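Local coordinates for putative uncharacterized protein (Chaetomium thermophilum, PDB 4XRI) that serves as a nuclear transport receptor of the importin-beta family, carrying protein cargo into the nucleus and probably binding a small GTPase, at residues A184-V189 and R227-Q232; L290-W295 and Y359-L364; A550-V555 and Q591-R596; Y732-A737 and Q788-S793. The protein carries 2 engineered substitutions. All blocks are in the same frame, centred on the assembly; numbering follows the deposited sequence.

Contact 1 of 4, residues A184-V189 and R227-Q232; sequences AILTAV and RNYIMQ
Leu186 fits its forked end into the corner between Tyr229 and Ile230, and each of its methyl groups meets a different partner. Leu186 CD1 sits 3.9 Å from Ile230 CG1, and the two side chains cross at about a right angle. Leu186 CD2 lies 4.1 Å from Tyr229 CD1. Leucine and tyrosine extend past each other in opposite directions, each reaching for the other helix, and the methyl approaches the ring obliquely. The ring extends across the gap because Tyr229 CG stands anti to the backbone N (chi1 -165°). Its hydroxyl therefore arrives beside Thr187, with Tyr229 OH 4.0 Å from Thr187 CA, which lies near the ring plane at the edge. Such long reaches are needed because helices 182-193 and 224-238 run side by side in nearly the same direction, 26° apart, with the short segment axes no closer than 11.3 Å. This is the kind of near-parallel packing by which HEAT-repeat helices build a superhelix. Behind Leu186 lies Val217 of helix 214-217, while Phe221 covers Ile230. With an alanine in place of this leucine, the Tyr229 ring and the Ile230 side chain would probably lose their bridging partner, opening a gap between the helices. Thr187 makes no hydrogen bond to the tyrosine hydroxyl. Its OG1 bonds to the backbone O of Asn183, one turn back in its own helix, and Thr187 CG2 faces Tyr229 OH at 4.2 Å. Arg194 also touches the Tyr229 side chain, whose nearest atom lies about 4 Å from a glycerol probably left by the crystallisation liquor.

Contact 2 of 4, residues L290-W295 and Y359-L364; sequences LAVEFW and YQCLQL
Cys361 carries the contact from its helix, reaching Val292 and Trp295 of helix 285-310. Along the second segment, Tyr359 comes first and points away from the partner helix. Its OH receives a weak hydrogen bond from Gln363 NE2, 3.4 Å away and one turn on, so these two polar ends pair along their own helix. Gln360 also turns its amide away from the contact, and its backbone O accepts the N-H of Leu364. At Cys361 the two segments come closest, its CA lying 6.9 Å from the CA of Trp295. The thiol is set anti to the backbone N (chi1 -170°), which carries Cys361 SG to 4.0 Å from Trp295 CB, while Cys361 CB meets Val292 CG1 at 3.8 Å. Of its side chain, Trp295 offers only CB to the second segment, for its indole leads away to Ala328 and Val332 of helix 324-340. Within its own helix, Phe294 CD2 lies 3.6 Å above one face of the Trp295 ring, offset toward the rim. Leu364, one turn beyond Cys361, points at helix 285-310 too, but finds its partners further along it, at Cys299, Glu300 and Ile303. Both helices belong to an all-helical array of the HEAT-repeat kind, and helix 324-340 closes the seam, with Leu339 on Val292 and Leu336 on Cys361. Although Cys361 SG lies 3.8 Å from Val292 O, no hydrogen bond joins them; that carbonyl takes weak bonds from Trp295 N and Ser296 OG within its own helix. The buried thiol thus appears to serve as a small apolar filler, and the seam probably relies on shape and dispersion.

Contact 3 of 4, residues A550-V555 and Q591-R596; sequences ASLSTV and QATVQR
Ser553 and Thr593 form the tight part of this contact, their CA atoms only 6.0 Å apart. Ser553 CB lies 3.7 Å from Thr593 OG1 and 3.9 Å from Thr593 CB, so small side chains let the two backbones draw together. Neither hydroxyl bonds across. With chi1 near +60°, Thr593 OG1 is held by the backbone O of Leu590 in its own helix and meets Ser553 CB by van der Waals contact alone, while CG2 is turned to Leu552. Ser553 OG engages Gln604 NE2, so both buried hydroxyls are satisfied. Beside this pair the fit is looser: Leu552 CD2 meets Thr593 CG2 at 4.1 Å, the side chains crossing at about a right angle, while the leucine also packs on helices 503-516 and 524-539. On the far side of the second helix, Gln591 NE2 donates to Gln595 OE1 (3.2 Å, 158°), nearly along the C=O axis, next to Ala635 of helix 625-640; Gln595 itself is exposed. Helices 546-567 and 573-597 follow each other in the chain and run in broadly opposite directions here, though inclined to each other, forming a helical hairpin like those from which HEAT-repeat solenoids are built.

Contact 4 of 4, residues Y732-A737 and Q788-S793; sequences YLTIVA and QPYVES
Thr734 O accepts a hydrogen bond from a water at 2.7 Å, and the same water lies 3.1 Å from Tyr790 OH, bridging the two segments where no direct hydrogen bond does. The phenol oxygen comes to rest over the Thr734 backbone, Tyr790 OH lying 3.9 Å from Thr734 CA. Further in, Ala737 CB sits over one face of the Tyr790 ring, 3.6 Å from the centroid and 16° off the normal, a CH-pi contact. Leu733 comes obliquely, its CG 3.9 Å from Tyr790 CE2, as the two side chains pass each other in opposite directions. The ring reaches helix 730-743 with CG anti to the carbonyl carbon (chi1 -58°). Trp771 of helix 754-780 touches both Ala737 and Tyr790, tying this junction into the HEAT-repeat stack. A serine in place of this tyrosine would probably strip Ala737 and Leu733 of their aromatic partner and leave the bridging water without its phenol mate. Tyr790 is thus amphipathic in its role: its hydrocarbon ring packs on buried Leu733 and Ala737, while its hydroxyl stays toward the exposed Thr734, where water completes the link.

The four contacts follow one another along the chain and sample separate places in one curved solenoid. Contacts 1 and 2 are neighbours, with centres 27 Å apart and nearest atoms about 7 Å apart; helix 265-280 links them, touching Met231 of contact 1 through Leu272 and Val292 of contact 2 through Met280. Contact 3 lies 44 Å, centre to centre, from both contact 2 and contact 4. Contacts 1 and 3, whose centres are 67 Å apart, fall on opposite sides of the chain's centre, as do contacts 2 and 4. Glycerol, probably from the crystallisation liquor, lies near contacts 1 and 4, whose centres are 63 Å apart.

Contact 1 of 4, residues A184-V189 and R227-Q232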
loop_
_atom_site.group_PDB
_atom_site.type_symbol
_atom_site.label_atom_id
_atom_site.label_comp_id
_atom_site.label_asym_id
_atom_site.label_seq_id
_atom_site.Cartn_x
_atom_site.Cartn_y
_atom_site.Cartn_z
ATOM N N ALA A 184 -24.500 13.499 27.648
ATOM C CA ALA A 184 -25.167 12.388 28.316
ATOM C C ALA A 184 -24.458 11.074 28.008
ATOM O O ALA A 184 -24.252 10.243 28.895
ATOM C CB ALA A 184 -26.627 12.312 27.898
ATOM N N ILE A 185 -24.087 10.899 26.745
ATOM C CA ILE A 185 -23.368 9.710 26.306
ATOM C C ILE A 185 -21.978 9.645 26.932
ATOM O O ILE A 185 -21.570 8.609 27.458
ATOM C CB ILE A 185 -23.244 9.673 24.775
ATOM C CG1 ILE A 185 -24.617 9.447 24.142
ATOM C CG2 ILE A 185 -22.278 8.584 24.345
ATOM C CD1 ILE A 185 -24.619 9.595 22.637
ATOM N N LEU A 186 -21.259 10.762 26.876
ATOM C CA LEU A 186 -19.914 10.840 27.433
ATOM C C LEU A 186 -19.918 10.566 28.932
ATOM O O LEU A 186 -19.049 9.862 29.448
ATOM C CB LEU A 186 -19.295 12.211 27.157
ATOM C CG LEU A 186 -17.903 12.431 27.754
ATOM C CD1 LEU A 186 -16.921 11.409 27.197
ATOM C CD2 LEU A 186 -17.417 13.851 27.496
ATOM N N THR A 187 -20.905 11.122 29.625
ATOM C CA THR A 187 -21.035 10.921 31.062
ATOM C C THR A 187 -21.267 9.447 31.378
ATOM O O THR A 187 -20.683 8.901 32.314
ATOM C CB THR A 187 -22.187 11.762 31.649
ATOM O OG1 THR A 187 -21.874 13.155 31.527
ATOM C CG2 THR A 187 -22.401 11.430 33.116
ATOM N N ALA A 188 -22.108 8.805 30.573
ATOM C CA ALA A 188 -22.463 7.406 30.787
ATOM C C ALA A 188 -21.260 6.478 30.620
ATOM O O ALA A 188 -21.057 5.570 31.428
ATOM C CB ALA A 188 -23.579 6.991 29.837
ATOM N N VAL A 189 -20.462 6.705 29.580
ATOM C CA VAL A 189 -19.338 5.818 29.297
ATOM C C VAL A 189 -18.172 6.058 30.259
ATOM O O VAL A 189 -17.487 5.114 30.654
ATOM C CB VAL A 189 -18.846 5.962 27.833
ATOM C CG1 VAL A 189 -20.004 5.734 26.868
ATOM C CG2 VAL A 189 -18.204 7.313 27.584
ATOM N N ARG A 227 -11.512 17.213 27.953
ATOM C CA ARG A 227 -10.194 16.618 27.783
ATOM C C ARG A 227 -9.718 15.954 29.072
ATOM O O ARG A 227 -9.428 14.759 29.094
ATOM C CB ARG A 227 -9.184 17.677 27.333
ATOM C CG ARG A 227 -8.059 17.124 26.483
ATOM C CD ARG A 227 -6.969 18.155 26.228
ATOM N NE ARG A 227 -7.442 19.331 25.505
ATOM C CZ ARG A 227 -7.366 20.571 25.972
ATOM N NH1 ARG A 227 -6.832 20.801 27.164
ATOM N NH2 ARG A 227 -7.822 21.583 25.246
ATOM N N ASN A 228 -9.655 16.736 30.146
ATOM C CA ASN A 228 -9.218 16.233 31.445
ATOM C C ASN A 228 -10.136 15.140 31.981
ATOM O O ASN A 228 -9.679 14.188 32.613
ATOM C CB ASN A 228 -9.131 17.382 32.451
ATOM C CG ASN A 228 -8.022 18.362 32.119
ATOM O OD1 ASN A 228 -6.880 17.969 31.877
ATOM N ND2 ASN A 228 -8.355 19.647 32.098
ATOM N N TYR A 229 -11.432 15.295 31.721
ATOM C CA TYR A 229 -12.446 14.311 32.088
ATOM C C TYR A 229 -12.085 12.938 31.532
ATOM O O TYR A 229 -11.919 11.972 32.277
ATOM C CB TYR A 229 -13.817 14.766 31.570
ATOM C CG TYR A 229 -15.018 14.051 32.153
ATOM C CD1 TYR A 229 -15.935 13.409 31.328
ATOM C CD2 TYR A 229 -15.248 14.035 33.524
ATOM C CE1 TYR A 229 -17.045 12.763 31.851
ATOM C CE2 TYR A 229 -16.354 13.391 34.056
ATOM C CZ TYR A 229 -17.247 12.757 33.215
ATOM O OH TYR A 229 -18.344 12.117 33.745
ATOM N N ILE A 230 -11.941 12.879 30.213
ATOM C CA ILE A 230 -11.618 11.648 29.506
ATOM C C ILE A 230 -10.234 11.117 29.871
ATOM O O ILE A 230 -10.068 9.927 30.130
ATOM C CB ILE A 230 -11.697 11.861 27.986
ATOM C CG1 ILE A 230 -13.133 12.196 27.586
ATOM C CG2 ILE A 230 -11.195 10.637 27.243
ATOM C CD1 ILE A 230 -13.271 12.723 26.177
ATOM N N MET A 231 -9.246 12.005 29.905
ATOM C CA MET A 231 -7.875 11.595 30.194
ATOM C C MET A 231 -7.730 11.038 31.608
ATOM O O MET A 231 -6.951 10.110 31.839
ATOM C CB MET A 231 -6.909 12.766 29.990
ATOM C CG MET A 231 -6.785 13.219 28.538
ATOM S SD MET A 231 -6.364 11.866 27.422
ATOM C CE MET A 231 -4.691 11.508 27.945
ATOM N N GLN A 232 -8.484 11.593 32.553
ATOM C CA GLN A 232 -8.406 11.130 33.934
ATOM C C GLN A 232 -8.860 9.680 34.060
ATOM O O GLN A 232 -8.183 8.868 34.687
ATOM C CB GLN A 232 -9.237 12.025 34.856
ATOM C CG GLN A 232 -9.055 11.739 36.346
ATOM C CD GLN A 232 -9.926 10.600 36.844
ATOM O OE1 GLN A 232 -11.033 10.386 36.347
ATOM N NE2 GLN A 232 -9.425 9.857 37.823
#

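Contact 2 of 4, residues L290-W295 and Y359-L364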
loop_
_atom_site.group_PDB
_atom_site.type_symbol
_atom_site.label_atom_id
_atom_site.label_comp_id
_atom_site.label_asym_id
_atom_site.label_seq_id
_atom_site.Cartn_x
_atom_site.Cartn_y
_atom_site.Cartn_z
ATOM N N LEU A 290 0.261 -3.367 23.634
ATOM C CA LEU A 290 -0.477 -2.123 23.451
ATOM C C LEU A 290 0.337 -0.907 23.877
ATOM O O LEU A 290 0.245 0.165 23.271
ATOM C CB LEU A 290 -1.787 -2.175 24.232
ATOM C CG LEU A 290 -2.847 -3.090 23.623
ATOM C CD1 LEU A 290 -3.987 -3.334 24.597
ATOM C CD2 LEU A 290 -3.371 -2.479 22.338
ATOM N N ALA A 291 1.139 -1.085 24.921
ATOM C CA ALA A 291 1.976 -0.011 25.429
ATOM C C ALA A 291 3.143 0.253 24.480
ATOM O O ALA A 291 3.552 1.396 24.300
ATOM C CB ALA A 291 2.481 -0.344 26.827
ATOM N N VAL A 292 3.676 -0.805 23.877
ATOM C CA VAL A 292 4.711 -0.657 22.859
ATOM C C VAL A 292 4.120 0.039 21.639
ATOM O O VAL A 292 4.747 0.915 21.037
ATOM C CB VAL A 292 5.313 -2.020 22.448
ATOM C CG1 VAL A 292 6.110 -1.889 21.155
ATOM C CG2 VAL A 292 6.186 -2.563 23.560
ATOM N N GLU A 293 2.900 -0.357 21.290
ATOM C CA GLU A 293 2.169 0.254 20.189
ATOM C C GLU A 293 1.938 1.743 20.434
ATOM O O GLU A 293 1.908 2.539 19.491
ATOM C CB GLU A 293 0.835 -0.468 19.981
ATOM C CG GLU A 293 -0.139 0.231 19.039
ATOM C CD GLU A 293 0.345 0.259 17.601
ATOM O OE1 GLU A 293 1.229 -0.551 17.248
ATOM O OE2 GLU A 293 -0.161 1.093 16.821
ATOM N N PHE A 294 1.777 2.115 21.701
ATOM C CA PHE A 294 1.636 3.519 22.074
ATOM C C PHE A 294 2.812 4.334 21.568
ATOM O O PHE A 294 2.636 5.404 20.979
ATOM C CB PHE A 294 1.519 3.676 23.594
ATOM C CG PHE A 294 1.506 5.110 24.057
ATOM C CD1 PHE A 294 0.316 5.812 24.140
ATOM C CD2 PHE A 294 2.684 5.754 24.412
ATOM C CE1 PHE A 294 0.299 7.126 24.564
ATOM C CE2 PHE A 294 2.670 7.068 24.833
ATOM C CZ PHE A 294 1.477 7.752 24.912
ATOM N N TRP A 295 4.013 3.821 21.805
ATOM C CA TRP A 295 5.226 4.532 21.433
ATOM C C TRP A 295 5.531 4.402 19.950
ATOM O O TRP A 295 6.182 5.265 19.368
ATOM C CB TRP A 295 6.396 4.042 22.279
ATOM C CG TRP A 295 6.350 4.658 23.627
ATOM C CD1 TRP A 295 6.033 4.052 24.808
ATOM C CD2 TRP A 295 6.573 6.039 23.928
ATOM N NE1 TRP A 295 6.074 4.969 25.831
ATOM C CE2 TRP A 295 6.400 6.193 25.318
ATOM C CE3 TRP A 295 6.913 7.155 23.157
ATOM C CZ2 TRP A 295 6.564 7.425 25.952
ATOM C CZ3 TRP A 295 7.074 8.373 23.789
ATOM C CH2 TRP A 295 6.895 8.500 25.171
ATOM N N TYR A 359 10.731 -4.579 18.042
ATOM C CA TYR A 359 11.653 -4.341 16.937
ATOM C C TYR A 359 11.115 -3.269 15.999
ATOM O O TYR A 359 11.850 -2.364 15.605
ATOM C CB TYR A 359 11.923 -5.624 16.149
ATOM C CG TYR A 359 12.919 -5.417 15.027
ATOM C CD1 TYR A 359 14.286 -5.521 15.259
ATOM C CD2 TYR A 359 12.495 -5.095 13.742
ATOM C CE1 TYR A 359 15.199 -5.323 14.242
ATOM C CE2 TYR A 359 13.403 -4.893 12.720
ATOM C CZ TYR A 359 14.753 -5.009 12.974
ATOM O OH TYR A 359 15.662 -4.810 11.959
ATOM N N GLN A 360 9.839 -3.385 15.641
ATOM C CA GLN A 360 9.183 -2.389 14.796
ATOM C C GLN A 360 9.301 -1.013 15.434
ATOM O O GLN A 360 9.682 -0.043 14.779
ATOM C CB GLN A 360 7.704 -2.733 14.566
ATOM C CG GLN A 360 7.451 -4.061 13.871
ATOM C CD GLN A 360 8.229 -4.218 12.582
ATOM O OE1 GLN A 360 8.343 -3.282 11.790
ATOM N NE2 GLN A 360 8.774 -5.411 12.365
ATOM N N CYS A 361 8.970 -0.951 16.719
ATOM C CA CYS A 361 9.028 0.282 17.493
ATOM C C CYS A 361 10.433 0.874 17.489
ATOM O O CYS A 361 10.607 2.083 17.320
ATOM C CB CYS A 361 8.565 0.026 18.934
ATOM S SG CYS A 361 8.315 1.517 19.924
ATOM N N LEU A 362 11.430 0.014 17.679
ATOM C CA LEU A 362 12.823 0.442 17.723
ATOM C C LEU A 362 13.249 1.079 16.403
ATOM O O LEU A 362 13.930 2.104 16.389
ATOM C CB LEU A 362 13.733 -0.740 18.056
ATOM C CG LEU A 362 15.199 -0.400 18.321
ATOM C CD1 LEU A 362 15.305 0.657 19.412
ATOM C CD2 LEU A 362 15.978 -1.648 18.706
ATOM N N GLN A 363 12.838 0.461 15.300
ATOM C CA GLN A 363 13.070 1.010 13.965
ATOM C C GLN A 363 12.491 2.412 13.839
ATOM O O GLN A 363 13.186 3.351 13.452
ATOM C CB GLN A 363 12.463 0.105 12.890
ATOM C CG GLN A 363 13.386 -0.992 12.404
ATOM C CD GLN A 363 12.920 -1.586 11.088
ATOM O OE1 GLN A 363 11.824 -1.284 10.614
ATOM N NE2 GLN A 363 13.752 -2.430 10.488
ATOM N N LEU A 364 11.209 2.538 14.169
ATOM C CA LEU A 364 10.512 3.820 14.138
ATOM C C LEU A 364 11.152 4.833 15.080
ATOM O O LEU A 364 11.212 6.026 14.777
ATOM C CB LEU A 364 9.038 3.633 14.504
ATOM C CG LEU A 364 8.169 2.834 13.532
ATOM C CD1 LEU A 364 6.807 2.558 14.153
ATOM C CD2 LEU A 364 8.014 3.581 12.217
#

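Contact 3 of 4, residues A550-V555 and Q591-R596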
loop_
_atom_site.group_PDB
_atom_site.type_symbol
_atom_site.label_atom_id
_atom_site.label_comp_id
_atom_site.label_asym_id
_atom_site.label_seq_id
_atom_site.Cartn_x
_atom_site.Cartn_y
_atom_site.Cartn_z
ATOM N N ALA A 550 26.236 -12.061 -21.288
ATOM C CA ALA A 550 25.890 -12.729 -22.538
ATOM C C ALA A 550 25.795 -14.240 -22.342
ATOM O O ALA A 550 24.800 -14.865 -22.713
ATOM C CB ALA A 550 26.911 -12.396 -23.618
ATOM N N SER A 551 26.837 -14.816 -21.745
ATOM C CA SER A 551 26.866 -16.244 -21.425
ATOM C C SER A 551 25.721 -16.641 -20.496
ATOM O O SER A 551 25.108 -17.693 -20.667
ATOM C CB SER A 551 28.206 -16.624 -20.789
ATOM O OG SER A 551 29.261 -16.564 -21.733
ATOM N N LEU A 552 25.445 -15.792 -19.511
ATOM C CA LEU A 552 24.351 -16.028 -18.576
ATOM C C LEU A 552 23.000 -16.063 -19.284
ATOM O O LEU A 552 22.155 -16.910 -18.990
ATOM C CB LEU A 552 24.331 -14.955 -17.487
ATOM C CG LEU A 552 23.105 -15.020 -16.571
ATOM C CD1 LEU A 552 23.087 -16.336 -15.817
ATOM C CD2 LEU A 552 23.059 -13.847 -15.609
ATOM N N SER A 553 22.808 -15.137 -20.220
ATOM C CA SER A 553 21.559 -15.044 -20.966
ATOM C C SER A 553 21.257 -16.348 -21.700
ATOM O O SER A 553 20.098 -16.738 -21.837
ATOM C CB SER A 553 21.610 -13.882 -21.960
ATOM O OG SER A 553 22.410 -14.206 -23.084
ATOM N N THR A 554 22.307 -17.020 -22.164
ATOM C CA THR A 554 22.167 -18.301 -22.852
ATOM C C THR A 554 21.717 -19.407 -21.899
ATOM O O THR A 554 20.864 -20.224 -22.243
ATOM C CB THR A 554 23.488 -18.732 -23.520
ATOM O OG1 THR A 554 23.900 -17.735 -24.461
ATOM C CG2 THR A 554 23.317 -20.062 -24.244
ATOM N N VAL A 555 22.307 -19.434 -20.707
ATOM C CA VAL A 555 21.922 -20.403 -19.688
ATOM C C VAL A 555 20.465 -20.196 -19.286
ATOM O O VAL A 555 19.689 -21.150 -19.205
ATOM C CB VAL A 555 22.809 -20.303 -18.428
ATOM C CG1 VAL A 555 22.308 -21.264 -17.356
ATOM C CG2 VAL A 555 24.264 -20.584 -18.770
ATOM N N GLN A 591 15.127 -10.582 -18.790
ATOM C CA GLN A 591 14.860 -9.160 -18.984
ATOM C C GLN A 591 16.052 -8.302 -18.567
ATOM O O GLN A 591 16.401 -7.336 -19.246
ATOM C CB GLN A 591 13.612 -8.747 -18.199
ATOM C CG GLN A 591 13.218 -7.287 -18.350
ATOM C CD GLN A 591 12.077 -6.898 -17.430
ATOM O OE1 GLN A 591 11.347 -7.754 -16.932
ATOM N NE2 GLN A 591 11.925 -5.600 -17.189
ATOM N N ALA A 592 16.681 -8.679 -17.456
ATOM C CA ALA A 592 17.835 -7.955 -16.933
ATOM C C ALA A 592 19.014 -8.015 -17.900
ATOM O O ALA A 592 19.664 -7.002 -18.162
ATOM C CB ALA A 592 18.237 -8.509 -15.576
ATOM N N THR A 593 19.277 -9.204 -18.437
ATOM C CA THR A 593 20.380 -9.389 -19.372
ATOM C C THR A 593 20.118 -8.659 -20.684
ATOM O O THR A 593 21.041 -8.123 -21.297
ATOM C CB THR A 593 20.634 -10.879 -19.672
ATOM O OG1 THR A 593 19.461 -11.460 -20.255
ATOM C CG2 THR A 593 20.994 -11.633 -18.397
ATOM N N VAL A 594 18.860 -8.641 -21.113
ATOM C CA VAL A 594 18.491 -7.952 -22.344
ATOM C C VAL A 594 18.746 -6.454 -22.222
ATOM O O VAL A 594 19.413 -5.856 -23.072
ATOM C CB VAL A 594 17.012 -8.186 -22.714
ATOM C CG1 VAL A 594 16.613 -7.291 -23.878
ATOM C CG2 VAL A 594 16.767 -9.654 -23.062
ATOM N N GLN A 595 18.214 -5.856 -21.158
ATOM C CA GLN A 595 18.406 -4.430 -20.894
ATOM C C GLN A 595 19.881 -4.075 -20.732
ATOM O O GLN A 595 20.343 -3.056 -21.249
ATOM C CB GLN A 595 17.640 -3.995 -19.640
ATOM C CG GLN A 595 16.132 -3.985 -19.795
ATOM C CD GLN A 595 15.427 -3.338 -18.615
ATOM O OE1 GLN A 595 14.452 -3.878 -18.088
ATOM N NE2 GLN A 595 15.914 -2.173 -18.199
ATOM N N ARG A 596 20.612 -4.927 -20.021
ATOM C CA ARG A 596 22.017 -4.671 -19.741
ATOM C C ARG A 596 22.875 -4.775 -21.002
ATOM O O ARG A 596 23.827 -4.016 -21.179
ATOM C CB ARG A 596 22.540 -5.638 -18.680
ATOM C CG ARG A 596 23.925 -5.280 -18.174
ATOM C CD ARG A 596 23.951 -3.865 -17.621
ATOM N NE ARG A 596 25.312 -3.406 -17.355
ATOM C CZ ARG A 596 26.064 -2.740 -18.226
ATOM N NH1 ARG A 596 25.590 -2.447 -19.428
ATOM N NH2 ARG A 596 27.295 -2.365 -17.893
#

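Contact 4 of 4, residues Y732-A737 and Q788-S793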
loop_
_atom_site.group_PDB
_atom_site.type_symbol
_atom_site.label_atom_id
_atom_site.label_comp_id
_atom_site.label_asym_id
_atom_site.label_seq_id
_atom_site.Cartn_x
_atom_site.Cartn_y
_atom_site.Cartn_z
ATOM N N TYR A 732 -7.100 9.609 -37.666
ATOM C CA TYR A 732 -7.649 9.408 -36.326
ATOM C C TYR A 732 -7.892 10.702 -35.562
ATOM O O TYR A 732 -8.398 10.677 -34.441
ATOM C CB TYR A 732 -6.717 8.515 -35.504
ATOM C CG TYR A 732 -6.332 7.244 -36.215
ATOM C CD1 TYR A 732 -7.232 6.195 -36.334
ATOM C CD2 TYR A 732 -5.070 7.094 -36.776
ATOM C CE1 TYR A 732 -6.888 5.032 -36.989
ATOM C CE2 TYR A 732 -4.717 5.933 -37.434
ATOM C CZ TYR A 732 -5.631 4.909 -37.539
ATOM O OH TYR A 732 -5.283 3.757 -38.194
ATOM N N LEU A 733 -7.543 11.829 -36.173
ATOM C CA LEU A 733 -7.548 13.108 -35.468
ATOM C C LEU A 733 -8.928 13.510 -34.957
ATOM O O LEU A 733 -9.063 13.939 -33.815
ATOM C CB LEU A 733 -7.001 14.219 -36.365
ATOM C CG LEU A 733 -6.937 15.589 -35.685
ATOM C CD1 LEU A 733 -6.116 15.509 -34.401
ATOM C CD2 LEU A 733 -6.367 16.639 -36.624
ATOM N N THR A 734 -9.947 13.372 -35.801
ATOM C CA THR A 734 -11.304 13.747 -35.413
ATOM C C THR A 734 -11.758 12.994 -34.164
ATOM O O THR A 734 -12.228 13.599 -33.199
ATOM C CB THR A 734 -12.312 13.485 -36.545
ATOM O OG1 THR A 734 -11.985 14.305 -37.673
ATOM C CG2 THR A 734 -13.723 13.812 -36.081
ATOM N N ILE A 735 -11.608 11.675 -34.194
ATOM C CA ILE A 735 -12.005 10.822 -33.080
ATOM C C ILE A 735 -11.178 11.083 -31.822
ATOM O O ILE A 735 -11.725 11.274 -30.738
ATOM C CB ILE A 735 -11.880 9.333 -33.448
ATOM C CG1 ILE A 735 -12.944 8.946 -34.475
ATOM C CG2 ILE A 735 -12.002 8.467 -32.203
ATOM C CD1 ILE A 735 -12.763 7.546 -35.017
ATOM N N VAL A 736 -9.858 11.091 -31.971
ATOM C CA VAL A 736 -8.957 11.222 -30.828
ATOM C C VAL A 736 -9.085 12.585 -30.147
ATOM O O VAL A 736 -9.083 12.674 -28.915
ATOM C CB VAL A 736 -7.490 10.995 -31.250
ATOM C CG1 VAL A 736 -6.538 11.343 -30.120
ATOM C CG2 VAL A 736 -7.286 9.551 -31.693
ATOM N N ALA A 737 -9.200 13.640 -30.948
ATOM C CA ALA A 737 -9.395 14.985 -30.412
ATOM C C ALA A 737 -10.677 15.048 -29.595
ATOM O O ALA A 737 -10.733 15.682 -28.543
ATOM C CB ALA A 737 -9.430 16.014 -31.535
ATOM N N GLN A 788 -5.349 23.198 -36.213
ATOM C CA GLN A 788 -5.757 24.521 -35.718
ATOM C C GLN A 788 -7.081 24.597 -34.929
ATOM O O GLN A 788 -7.140 25.283 -33.908
ATOM C CB GLN A 788 -5.827 25.497 -36.899
ATOM C CG GLN A 788 -6.835 26.630 -36.747
ATOM C CD GLN A 788 -6.378 27.707 -35.784
ATOM O OE1 GLN A 788 -5.204 28.079 -35.760
ATOM N NE2 GLN A 788 -7.308 28.216 -34.982
ATOM N N PRO A 789 -8.148 23.905 -35.387
ATOM C CA PRO A 789 -9.402 24.020 -34.626
ATOM C C PRO A 789 -9.361 23.489 -33.188
ATOM O O PRO A 789 -10.272 23.787 -32.415
ATOM C CB PRO A 789 -10.387 23.188 -35.462
ATOM C CG PRO A 789 -9.855 23.257 -36.836
ATOM C CD PRO A 789 -8.371 23.222 -36.676
ATOM N N TYR A 790 -8.335 22.723 -32.834
ATOM C CA TYR A 790 -8.286 22.087 -31.520
ATOM C C TYR A 790 -7.355 22.805 -30.553
ATOM O O TYR A 790 -7.296 22.468 -29.371
ATOM C CB TYR A 790 -7.854 20.628 -31.660
ATOM C CG TYR A 790 -8.759 19.823 -32.560
ATOM C CD1 TYR A 790 -10.060 19.528 -32.176
ATOM C CD2 TYR A 790 -8.318 19.362 -33.795
ATOM C CE1 TYR A 790 -10.898 18.797 -32.992
ATOM C CE2 TYR A 790 -9.150 18.625 -34.619
ATOM C CZ TYR A 790 -10.438 18.347 -34.211
ATOM O OH TYR A 790 -11.269 17.615 -35.026
ATOM N N VAL A 791 -6.637 23.797 -31.064
ATOM C CA VAL A 791 -5.639 24.518 -30.281
ATOM C C VAL A 791 -6.255 25.229 -29.076
ATOM O O VAL A 791 -5.667 25.251 -27.994
ATOM C CB VAL A 791 -4.890 25.540 -31.161
ATOM C CG1 VAL A 791 -3.975 26.414 -30.325
ATOM C CG2 VAL A 791 -4.093 24.815 -32.233
ATOM N N GLU A 792 -7.444 25.795 -29.261
ATOM C CA GLU A 792 -8.121 26.500 -28.176
ATOM C C GLU A 792 -8.419 25.574 -26.998
ATOM O O GLU A 792 -8.260 25.959 -25.839
ATOM C CB GLU A 792 -9.420 27.143 -28.670
ATOM C CG GLU A 792 -10.189 27.875 -27.577
ATOM C CD GLU A 792 -11.322 28.726 -28.117
ATOM O OE1 GLU A 792 -11.589 28.663 -29.336
ATOM O OE2 GLU A 792 -11.941 29.464 -27.322
ATOM N N SER A 793 -8.844 24.352 -27.301
ATOM C CA SER A 793 -9.149 23.372 -26.264
ATOM C C SER A 793 -7.885 22.934 -25.533
ATOM O O SER A 793 -7.934 22.548 -24.366
ATOM C CB SER A 793 -9.853 22.156 -26.866
ATOM O OG SER A 793 -8.998 21.472 -27.765
HETATM O O HOH W 1 -13.332 16.075 -33.219
#